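Local structure of titin (Homo sapiens, 6H4L) at residues T73-S76 and G77-A81. The protein helps to build the muscle sarcomere as a giant structural protein, probably also acting as a protein kinase, with this immunoglobulin-like domain, M4, in its M-band segment. Sequence-based numbering, arbitrary orientation.
Sequences TDDS and GTYRA
Tyr79 reaches back from its strand to the backbone of Asp75, forming the tyrosine corner of this I-set immunoglobulin domain, in the D-x-G-x-Y sequence that leads from the E-F loop into strand F. The central hydrogen bond is short: Tyr79 OH donates to Asp75 O at 2.6 Å, with a C=O...OH angle of 130°, in the carbonyl plane and on a lone pair. Asp75 O lies at the ring edge, in plane, 3.2 Å from CE2 of Tyr79. With CG of Tyr79 anti to its carbonyl carbon (chi1 -73°), the ring is placed so that its hydroxyl meets the loop; it packs in the core against Leu66 and Ile68 and stacks with His44.

A water adds a second link, donating to Tyr79 OH at 2.9 Å and to Asp75 OD1 at 2.8 Å, so the phenol oxygen gives one bond and receives another. The other carboxylate oxygen, OD2, accepts from His72 N and forms a salt bridge with Lys54, which fixes the rotation of the carboxylate and probably favours its charged form.

Within the loop, the 3-10 turn of 73-75 is closed by Ser76 N bonding to Thr73 O. The chain then straightens through Gly77, at backbone angles (phi 131°) that by themselves call for glycine, and the preceding carbonyl oxygen, Ser76 O, is an acceptor for His44 NE2.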
loop_
_atom_site.group_PDB
_atom_site.type_symbol
_atom_site.label_atom_id
_atom_site.label_comp_id
_atom_site.label_asym_id
_atom_site.label_seq_id
_atom_site.Cartn_x
_atom_site.Cartn_y
_atom_site.Cartn_z
ATOM N N THR A 73 16.654 -7.554 4.785
ATOM C CA THR A 73 17.150 -6.929 3.564
ATOM C C THR A 73 16.268 -7.258 2.362
ATOM O O THR A 73 16.029 -6.403 1.503
ATOM C CB THR A 73 18.601 -7.335 3.274
ATOM O OG1 THR A 73 19.426 -6.967 4.386
ATOM C CG2 THR A 73 19.106 -6.641 2.019
ATOM N N ASP A 74 15.769 -8.488 2.321
ATOM C CA ASP A 74 14.928 -8.953 1.216
ATOM C C ASP A 74 13.615 -8.184 1.094
ATOM O O ASP A 74 12.943 -8.248 0.067
ATOM C CB ASP A 74 14.626 -10.445 1.371
ATOM N N ASP A 75 13.250 -7.471 2.151
ATOM C CA ASP A 75 11.991 -6.731 2.187
ATOM C C ASP A 75 12.121 -5.334 1.606
ATOM O O ASP A 75 11.123 -4.640 1.410
ATOM C CB ASP A 75 11.482 -6.663 3.622
ATOM C CG ASP A 75 11.058 -8.012 4.141
ATOM O OD1 ASP A 75 10.307 -8.707 3.421
ATOM O OD2 ASP A 75 11.486 -8.385 5.254
ATOM N N SER A 76 13.352 -4.920 1.340
ATOM C CA SER A 76 13.603 -3.616 0.741
ATOM C C SER A 76 13.057 -3.594 -0.677
ATOM O O SER A 76 12.871 -4.639 -1.298
ATOM C CB SER A 76 15.105 -3.319 0.711
ATOM O OG SER A 76 15.673 -3.380 2.006
ATOM N N GLY A 77 12.803 -2.397 -1.191
ATOM C CA GLY A 77 12.399 -2.263 -2.575
ATOM C C GLY A 77 11.172 -1.399 -2.721
ATOM O O GLY A 77 10.839 -0.612 -1.827
ATOM N N THR A 78 10.484 -1.560 -3.846
ATOM C CA THR A 78 9.330 -0.736 -4.172
ATOM C C THR A 78 8.033 -1.413 -3.768
ATOM O O THR A 78 7.780 -2.558 -4.149
ATOM C CB THR A 78 9.288 -0.441 -5.687
ATOM O OG1 THR A 78 10.513 0.196 -6.081
ATOM C CG2 THR A 78 8.103 0.448 -6.037
ATOM N N TYR A 79 7.209 -0.699 -3.001
ATOM C CA TYR A 79 5.882 -1.182 -2.646
ATOM C C TYR A 79 4.879 -0.305 -3.344
ATOM O O TYR A 79 5.009 0.917 -3.318
ATOM C CB TYR A 79 5.668 -1.161 -1.130
ATOM C CG TYR A 79 6.455 -2.261 -0.453
ATOM C CD1 TYR A 79 5.887 -3.511 -0.230
ATOM C CD2 TYR A 79 7.769 -2.056 -0.077
ATOM C CE1 TYR A 79 6.617 -4.536 0.364
ATOM C CE2 TYR A 79 8.510 -3.078 0.521
ATOM C CZ TYR A 79 7.917 -4.305 0.740
ATOM O OH TYR A 79 8.632 -5.324 1.331
ATOM N N ARG A 80 3.895 -0.940 -3.975
ATOM C CA ARG A 80 2.893 -0.207 -4.740
ATOM C C ARG A 80 1.482 -0.629 -4.347
ATOM O O ARG A 80 1.205 -1.823 -4.194
ATOM C CB ARG A 80 3.113 -0.457 -6.241
ATOM C CG ARG A 80 2.020 0.130 -7.134
ATOM C CD ARG A 80 2.223 -0.238 -8.598
ATOM N NE ARG A 80 3.439 0.329 -9.173
ATOM C CZ ARG A 80 3.487 1.491 -9.817
ATOM N NH1 ARG A 80 2.388 2.230 -9.938
ATOM N NH2 ARG A 80 4.634 1.921 -10.330
ATOM N N ALA A 81 0.589 0.353 -4.200
ATOM C CA ALA A 81 -0.833 0.089 -4.032
ATOM C C ALA A 81 -1.525 0.463 -5.327
ATOM O O ALA A 81 -1.194 1.485 -5.924
ATOM C CB ALA A 81 -1.411 0.910 -2.882
HETATM O O HOH W 1 7.945 -8.049 2.061
#